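Local coordinates for uncharacterized protein (Peptoclostridium difficile 630, PDB 4YCS) that is of unknown function but, as a putative lipoprotein of the PnrA-like substrate-binding family of ABC transporters, probably captures a small ligand for uptake, at residues I13-E17 with A74-K78; M24-A28 with Y111-K115; I58-N63 with V83-Y87. One frame throughout, in Å; residues are numbered along the deposited sequence.

Contact 1: I13-E17 with A74-K78; sequences ILDIE and ARFAK
R75 grips the carboxylate of D15 side-on, presenting NE and NH2 to its two oxygens. NE reaches OD2 of D15 at 2.7 Å and NH2 reaches OD1 of D15 at 2.8 Å; both bonds are nearly straight, and the two oxygens lie within a few degrees of the guanidinium plane. The two flat groups are not quite coplanar: their planes stand 29° apart, so each nitrogen meets the syn side of its oxygen from about 30° out of the carboxylate plane. D15 can offer this pair because its CG lies anti to the backbone N (chi1 178°), which carries the acid off the end of strand 8-15 toward the arginine. E17 adds a second, oblique carboxylate, with OE1 3.1 Å from NH2 of R75, and the three residues form one salt-bridge network. OD1 of D15 also takes a weak bond from the backbone N of E17, tying the turn after the strand to the same acid. The positive charge of R75 probably offsets the repulsion between the two acids.

Below this polar layer F76 lies against the strand itself. Its ring turns an edge to the backbone, CE2 standing 3.6 Å from N of D15, while I13 comes in obliquely with CG1 3.7 Å from CZ of F76 and CG2 over one face near the rim.

The contact sits at the C-terminal ends of the strands of the parallel sheet, where strand 8-15 hydrogen-bonds to both 41-48 and 68-72. Helix 54-62 supplies F54, whose ring meets that of F76, and the 3-10 turn at 74-76 precedes helix 77-84.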
loop_
_atom_site.group_PDB
_atom_site.type_symbol
_atom_site.label_atom_id
_atom_site.label_comp_id
_atom_site.label_asym_id
_atom_site.label_seq_id
_atom_site.Cartn_x
_atom_site.Cartn_y
_atom_site.Cartn_z
ATOM N N ILE A 13 -0.750 4.337 2.284
ATOM C CA ILE A 13 -0.083 4.952 3.456
ATOM C C ILE A 13 1.422 5.137 3.091
ATOM O O ILE A 13 2.082 4.215 2.633
ATOM C CB ILE A 13 -0.331 4.177 4.775
ATOM C CG1 ILE A 13 0.393 4.841 5.945
ATOM C CG2 ILE A 13 0.107 2.735 4.685
ATOM C CD1 ILE A 13 -0.100 4.388 7.297
ATOM N N LEU A 14 1.916 6.353 3.260
ATOM C CA LEU A 14 3.300 6.715 2.907
ATOM C C LEU A 14 4.134 7.258 4.075
ATOM O O LEU A 14 3.638 7.935 4.952
ATOM C CB LEU A 14 3.289 7.765 1.809
ATOM C CG LEU A 14 2.451 7.354 0.603
ATOM C CD1 LEU A 14 1.139 8.111 0.630
ATOM C CD2 LEU A 14 3.185 7.593 -0.699
ATOM N N ASP A 15 5.411 6.897 4.058
ATOM C CA ASP A 15 6.406 7.351 5.032
ATOM C C ASP A 15 7.008 8.622 4.444
ATOM O O ASP A 15 7.651 8.576 3.395
ATOM C CB ASP A 15 7.452 6.257 5.159
ATOM C CG ASP A 15 8.608 6.611 6.114
ATOM O OD1 ASP A 15 8.566 7.685 6.769
ATOM O OD2 ASP A 15 9.534 5.755 6.214
ATOM N N ILE A 16 6.758 9.760 5.088
ATOM C CA ILE A 16 7.253 11.060 4.591
ATOM C C ILE A 16 8.345 11.718 5.460
ATOM O O ILE A 16 8.570 12.914 5.344
ATOM C CB ILE A 16 6.112 12.071 4.357
ATOM C CG1 ILE A 16 5.340 12.399 5.653
ATOM C CG2 ILE A 16 5.235 11.551 3.234
ATOM C CD1 ILE A 16 4.427 13.610 5.530
ATOM N N GLU A 17 9.017 10.946 6.315
ATOM C CA GLU A 17 10.165 11.470 7.073
ATOM C C GLU A 17 11.374 11.653 6.154
ATOM O O GLU A 17 11.802 10.720 5.468
ATOM C CB GLU A 17 10.540 10.554 8.234
ATOM C CG GLU A 17 11.649 11.129 9.116
ATOM C CD GLU A 17 11.771 10.436 10.459
ATOM O OE1 GLU A 17 11.732 9.199 10.496
ATOM O OE2 GLU A 17 11.919 11.132 11.481
ATOM N N ALA A 74 10.070 0.430 3.205
ATOM C CA ALA A 74 10.535 -0.659 4.055
ATOM C C ALA A 74 10.259 -0.394 5.534
ATOM O O ALA A 74 10.165 -1.338 6.311
ATOM C CB ALA A 74 12.031 -0.890 3.846
ATOM N N ARG A 75 10.099 0.860 5.935
ATOM C CA ARG A 75 9.773 1.132 7.343
ATOM C C ARG A 75 8.394 0.602 7.763
ATOM O O ARG A 75 8.133 0.473 8.965
ATOM C CB ARG A 75 9.879 2.609 7.675
ATOM C CG ARG A 75 11.318 3.119 7.713
ATOM C CD ARG A 75 11.503 4.164 8.799
ATOM N NE ARG A 75 10.643 5.337 8.622
ATOM C CZ ARG A 75 10.430 6.258 9.559
ATOM N NH1 ARG A 75 11.030 6.150 10.735
ATOM N NH2 ARG A 75 9.622 7.296 9.331
ATOM N N PHE A 76 7.523 0.265 6.805
ATOM C CA PHE A 76 6.219 -0.354 7.152
ATOM C C PHE A 76 6.265 -1.867 7.389
ATOM O O PHE A 76 5.269 -2.438 7.886
ATOM C CB PHE A 76 5.152 -0.031 6.105
ATOM C CG PHE A 76 4.750 1.385 6.100
ATOM C CD1 PHE A 76 3.983 1.877 7.128
ATOM C CD2 PHE A 76 5.166 2.236 5.084
ATOM C CE1 PHE A 76 3.611 3.205 7.128
ATOM C CE2 PHE A 76 4.771 3.547 5.070
ATOM C CZ PHE A 76 3.991 4.026 6.092
ATOM N N ALA A 77 7.400 -2.495 7.062
ATOM C CA ALA A 77 7.541 -3.958 7.100
ATOM C C ALA A 77 6.977 -4.562 8.374
ATOM O O ALA A 77 6.032 -5.368 8.330
ATOM C CB ALA A 77 9.004 -4.359 6.905
ATOM N N LYS A 78 7.517 -4.142 9.508
ATOM C CA LYS A 78 7.125 -4.722 10.802
ATOM C C LYS A 78 5.682 -4.376 11.255
ATOM O O LYS A 78 4.954 -5.267 11.654
ATOM C CB LYS A 78 8.151 -4.397 11.907
ATOM C CG LYS A 78 9.460 -5.185 11.808
ATOM C CD LYS A 78 9.332 -6.664 12.204
ATOM C CE LYS A 78 10.657 -7.419 12.063
ATOM N NZ LYS A 78 11.072 -7.601 10.641
#

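Contact 2: M24-A28 with Y111-K115; sequences MNNSA and YEDNK
A side-chain amide intrudes on the backbone of a neighbouring helix: ND2 of N114 donates to the carbonyl O of M24 at 3.1 Å, although that oxygen already accepts the helical bond from N of A28. The amide donor lies in the carbonyl plane, on a lone pair, and the oxygen lies almost exactly in the amide plane of N114. The N-H is less well aimed, bending to 144° at the hydrogen. The N114 side chain reaches the helix because chi1 of -171° sets CG opposite its own backbone N and extends the amide across the gap. Its other end is less well served: OD1 rests 3.5 Å from CA of A28 and is buried without a polar partner in the model.

CG of M24, a selenomethionine, lies beside ND2 of N114, 3.5 Å away. The same CG approaches the edge of the Y111 ring, and SE lies 5.4 Å from the ring centroid, practically in the ring plane, making this an edge-on Met-aromatic contact. S27 flanks N114 through CB, while its OG lies 3.8 Å from CB of K115.

The segment axes come no nearer than 9.3 Å and are inclined at 43°, a separation spanned by the asparagine and the tyrosine. Helix 22-38 packs here against V72 of strand 68-72 and I95 of strand 91-95. N114 also touches I95, as well as L119 of helix 118-127, so the short, weakly bonded helix 111-115 is lodged between helix 22-38, the sheet and the final helix.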
loop_
_atom_site.group_PDB
_atom_site.type_symbol
_atom_site.label_atom_id
_atom_site.label_comp_id
_atom_site.label_asym_id
_atom_site.label_seq_id
_atom_site.Cartn_x
_atom_site.Cartn_y
_atom_site.Cartn_z
HETATM N N MSE A 24 10.139 7.749 -4.862
HETATM C CA MSE A 24 9.326 6.530 -4.765
HETATM C C MSE A 24 7.885 6.824 -4.400
HETATM O O MSE A 24 6.968 6.179 -4.894
HETATM C CB MSE A 24 9.907 5.680 -3.636
HETATM C CG MSE A 24 9.316 4.290 -3.736
HETATM SE SE MSE A 24 10.198 3.090 -2.454
HETATM C CE MSE A 24 9.651 3.932 -0.781
ATOM N N ASN A 25 7.696 7.780 -3.499
ATOM C CA ASN A 25 6.386 8.233 -3.072
ATOM C C ASN A 25 5.601 8.790 -4.229
ATOM O O ASN A 25 4.436 8.409 -4.436
ATOM C CB ASN A 25 6.486 9.231 -1.912
ATOM C CG ASN A 25 6.784 8.550 -0.596
ATOM O OD1 ASN A 25 6.932 7.340 -0.552
ATOM N ND2 ASN A 25 6.866 9.323 0.483
ATOM N N ASN A 26 6.240 9.647 -5.019
ATOM C CA ASN A 26 5.571 10.213 -6.185
ATOM C C ASN A 26 5.190 9.187 -7.219
ATOM O O ASN A 26 4.094 9.252 -7.791
ATOM C CB ASN A 26 6.370 11.365 -6.780
ATOM C CG ASN A 26 6.195 12.616 -5.968
ATOM O OD1 ASN A 26 5.301 13.393 -6.235
ATOM N ND2 ASN A 26 6.972 12.765 -4.914
ATOM N N SER A 27 6.050 8.208 -7.420
ATOM C CA SER A 27 5.773 7.133 -8.363
ATOM C C SER A 27 4.598 6.278 -7.883
ATOM O O SER A 27 3.788 5.833 -8.693
ATOM C CB SER A 27 7.005 6.224 -8.588
ATOM O OG SER A 27 8.018 6.893 -9.286
ATOM N N ALA A 28 4.553 5.991 -6.583
ATOM C CA ALA A 28 3.470 5.212 -6.023
ATOM C C ALA A 28 2.124 5.943 -6.231
ATOM O O ALA A 28 1.150 5.364 -6.738
ATOM C CB ALA A 28 3.731 4.931 -4.557
ATOM N N TYR A 111 10.884 -1.631 -5.950
ATOM C CA TYR A 111 11.068 -0.225 -6.358
ATOM C C TYR A 111 10.942 -0.075 -7.887
ATOM O O TYR A 111 10.435 0.938 -8.363
ATOM C CB TYR A 111 12.441 0.288 -5.865
ATOM C CG TYR A 111 12.881 1.637 -6.411
ATOM C CD1 TYR A 111 12.482 2.831 -5.795
ATOM C CD2 TYR A 111 13.715 1.720 -7.533
ATOM C CE1 TYR A 111 12.898 4.062 -6.286
ATOM C CE2 TYR A 111 14.130 2.947 -8.031
ATOM C CZ TYR A 111 13.718 4.111 -7.401
ATOM O OH TYR A 111 14.124 5.328 -7.890
ATOM N N GLU A 112 11.383 -1.097 -8.634
ATOM C CA GLU A 112 11.336 -1.102 -10.109
ATOM C C GLU A 112 9.879 -1.218 -10.612
ATOM O O GLU A 112 9.395 -0.425 -11.419
ATOM C CB GLU A 112 12.201 -2.247 -10.661
ATOM C CG GLU A 112 13.698 -1.894 -10.778
ATOM C CD GLU A 112 14.397 -1.628 -9.439
ATOM O OE1 GLU A 112 13.901 -2.114 -8.383
ATOM O OE2 GLU A 112 15.447 -0.939 -9.450
ATOM N N ASP A 113 9.188 -2.212 -10.091
ATOM C CA ASP A 113 7.815 -2.470 -10.444
ATOM C C ASP A 113 6.896 -1.302 -10.038
ATOM O O ASP A 113 5.916 -1.018 -10.710
ATOM C CB ASP A 113 7.386 -3.815 -9.819
ATOM C CG ASP A 113 8.077 -5.036 -10.514
ATOM O OD1 ASP A 113 8.555 -4.860 -11.634
ATOM O OD2 ASP A 113 8.097 -6.159 -9.967
ATOM N N ASN A 114 7.259 -0.598 -8.970
ATOM C CA ASN A 114 6.547 0.602 -8.518
ATOM C C ASN A 114 6.379 1.658 -9.623
ATOM O O ASN A 114 5.347 2.341 -9.678
ATOM C CB ASN A 114 7.288 1.244 -7.321
ATOM C CG ASN A 114 6.493 2.368 -6.642
ATOM O OD1 ASN A 114 5.309 2.225 -6.372
ATOM N ND2 ASN A 114 7.161 3.455 -6.312
ATOM N N LYS A 115 7.382 1.789 -10.494
ATOM C CA LYS A 115 7.376 2.840 -11.534
ATOM C C LYS A 115 7.297 2.343 -12.993
ATOM O O LYS A 115 7.343 3.147 -13.902
ATOM C CB LYS A 115 8.593 3.750 -11.364
ATOM C CG LYS A 115 9.928 3.026 -11.384
ATOM C CD LYS A 115 11.089 4.006 -11.211
ATOM C CE LYS A 115 12.414 3.282 -11.025
ATOM N NZ LYS A 115 12.860 2.566 -12.248
#

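Contact 3: I58-N63 with V83-Y87; sequences IDILCN and VAKKY
With chi1 near -60°, Y87 sends its ring toward helix 54-62, and the chi1 of -176° at D59 swings that carboxylate toward the phenol. C62 points its CB at the ring from the helix. This CB sits over the centre of one face, 3.6 Å from the ring centroid of Y87, in a CH-pi contact. SG stands obliquely to the same ring, 4.3 Å from the centroid, and also packs on CG1 of V83.

The phenol oxygen is held from two directions. OH of Y87 donates to OD1 of D59 at 3.1 Å, approaching from above the carboxylate plane, while ND2 of N63 donates to OH of Y87 at 3.0 Å. The amide of N63 stands nearly perpendicular to the ring, and its ND2 also bonds to the backbone O of D59. That second bond, within the same segment, helps hold the amide in place. K86 comes to the same OD1 of D59 with NZ 3.4 Å away, a long, weak salt bridge that may nonetheless favour the ionised acid.

Deeper in, V83 turns CG1 toward I58 and C62; CG1 of V83 lies 3.9 Å from CG2 of I58. F92 of strand 91-95 touches I58 and C62, and I69 of strand 68-72 also touches C62, placing the apolar side of the contact against the sheet. Neighbouring helices joined side by side over a parallel sheet, with strand 68-72 between them in sequence, show the packing of a parallel alpha/beta sandwich, consistent with a lobe of a PnrA-like substrate-binding protein.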
loop_
_atom_site.group_PDB
_atom_site.type_symbol
_atom_site.label_atom_id
_atom_site.label_comp_id
_atom_site.label_asym_id
_atom_site.label_seq_id
_atom_site.Cartn_x
_atom_site.Cartn_y
_atom_site.Cartn_z
ATOM N N ILE A 58 -2.551 1.686 10.223
ATOM C CA ILE A 58 -2.916 0.580 9.359
ATOM C C ILE A 58 -4.130 -0.159 9.911
ATOM O O ILE A 58 -5.077 -0.554 9.160
ATOM C CB ILE A 58 -1.734 -0.372 9.092
ATOM C CG1 ILE A 58 -0.609 0.350 8.366
ATOM C CG2 ILE A 58 -2.199 -1.536 8.233
ATOM C CD1 ILE A 58 0.731 -0.386 8.386
ATOM N N ASP A 59 -4.166 -0.283 11.231
ATOM C CA ASP A 59 -5.304 -0.891 11.900
ATOM C C ASP A 59 -6.606 -0.117 11.653
ATOM O O ASP A 59 -7.660 -0.709 11.385
ATOM C CB ASP A 59 -5.015 -1.024 13.399
ATOM C CG ASP A 59 -6.131 -1.732 14.108
ATOM O OD1 ASP A 59 -5.985 -2.937 14.336
ATOM O OD2 ASP A 59 -7.153 -1.079 14.388
ATOM N N ILE A 60 -6.532 1.215 11.722
ATOM C CA ILE A 60 -7.679 2.033 11.367
ATOM C C ILE A 60 -8.131 1.778 9.933
ATOM O O ILE A 60 -9.332 1.688 9.686
ATOM C CB ILE A 60 -7.379 3.527 11.564
ATOM C CG1 ILE A 60 -7.257 3.880 13.080
ATOM C CG2 ILE A 60 -8.459 4.366 10.909
ATOM C CD1 ILE A 60 -6.579 5.240 13.321
ATOM N N LEU A 61 -7.202 1.699 8.975
ATOM C CA LEU A 61 -7.544 1.439 7.564
ATOM C C LEU A 61 -8.215 0.090 7.384
ATOM O O LEU A 61 -9.115 -0.052 6.525
ATOM C CB LEU A 61 -6.306 1.552 6.655
ATOM C CG LEU A 61 -5.612 2.921 6.577
ATOM C CD1 LEU A 61 -4.402 2.868 5.681
ATOM C CD2 LEU A 61 -6.557 4.008 6.121
ATOM N N CYS A 62 -7.827 -0.896 8.207
ATOM C CA CYS A 62 -8.460 -2.222 8.178
ATOM C C CYS A 62 -9.906 -2.200 8.660
ATOM O O CYS A 62 -10.650 -3.144 8.422
ATOM C CB CYS A 62 -7.653 -3.201 9.015
ATOM S SG CYS A 62 -6.041 -3.574 8.354
ATOM N N ASN A 63 -10.310 -1.102 9.293
ATOM C CA ASN A 63 -11.712 -0.896 9.732
ATOM C C ASN A 63 -12.427 0.176 8.943
ATOM O O ASN A 63 -13.462 0.609 9.357
ATOM C CB ASN A 63 -11.723 -0.565 11.239
ATOM C CG ASN A 63 -11.386 -1.791 12.064
ATOM O OD1 ASN A 63 -12.229 -2.659 12.246
ATOM N ND2 ASN A 63 -10.157 -1.895 12.488
ATOM N N VAL A 83 -0.206 -6.166 11.792
ATOM C CA VAL A 83 -1.619 -5.869 11.627
ATOM C C VAL A 83 -2.283 -6.860 10.647
ATOM O O VAL A 83 -3.416 -7.246 10.807
ATOM C CB VAL A 83 -1.808 -4.414 11.196
ATOM C CG1 VAL A 83 -3.278 -4.121 10.896
ATOM C CG2 VAL A 83 -1.289 -3.469 12.271
ATOM N N ALA A 84 -1.559 -7.264 9.627
ATOM C CA ALA A 84 -2.072 -8.210 8.675
ATOM C C ALA A 84 -2.481 -9.555 9.283
ATOM O O ALA A 84 -3.374 -10.224 8.748
ATOM C CB ALA A 84 -1.048 -8.430 7.575
ATOM N N LYS A 85 -1.792 -9.969 10.348
ATOM C CA LYS A 85 -2.181 -11.154 11.114
ATOM C C LYS A 85 -3.564 -11.007 11.733
ATOM O O LYS A 85 -4.254 -12.027 11.899
ATOM C CB LYS A 85 -1.190 -11.405 12.259
ATOM C CG LYS A 85 0.176 -11.903 11.831
ATOM C CD LYS A 85 0.963 -12.331 13.079
ATOM C CE LYS A 85 2.467 -12.344 12.848
ATOM N NZ LYS A 85 2.889 -13.618 12.205
ATOM N N LYS A 86 -3.968 -9.764 12.072
ATOM C CA LYS A 86 -5.234 -9.526 12.797
ATOM C C LYS A 86 -6.427 -9.400 11.829
ATOM O O LYS A 86 -7.596 -9.409 12.257
ATOM C CB LYS A 86 -5.142 -8.260 13.675
ATOM C CG LYS A 86 -4.029 -8.250 14.718
ATOM C CD LYS A 86 -4.095 -7.036 15.662
ATOM C CE LYS A 86 -3.815 -5.712 14.951
ATOM N NZ LYS A 86 -3.377 -4.561 15.815
ATOM N N TYR A 87 -6.146 -9.281 10.522
ATOM C CA TYR A 87 -7.200 -9.117 9.530
ATOM C C TYR A 87 -6.922 -10.018 8.324
ATOM O O TYR A 87 -6.465 -9.528 7.276
ATOM C CB TYR A 87 -7.318 -7.615 9.127
ATOM C CG TYR A 87 -7.637 -6.710 10.260
ATOM C CD1 TYR A 87 -8.925 -6.546 10.686
ATOM C CD2 TYR A 87 -6.634 -6.072 10.980
ATOM C CE1 TYR A 87 -9.236 -5.759 11.790
ATOM C CE2 TYR A 87 -6.927 -5.233 12.066
ATOM C CZ TYR A 87 -8.244 -5.096 12.464
ATOM O OH TYR A 87 -8.595 -4.287 13.493
#

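From the N terminus, strand 8-15 opens contact 1 and helix 22-38 then opens contact 2. Helix 54-62 follows with the first half of contact 3. Contact 1 closes at 74-78, just after strand 68-72; contact 3 closes soon afterwards at 83-87, and contact 2 closes last at 111-115. Contact 1 therefore crosses both others, whereas contact 3 falls wholly within the span of contact 2. Contact 1 touches contact 2 through D15 and N25, and contact 3 through I58, which packs on I13 and F76. Contacts 2 and 3 lie on opposite sides of the chain's centre, yet both rest on strands 68-72 and 91-95, contact 2 on V72 and I95, contact 3 on I69 and F92.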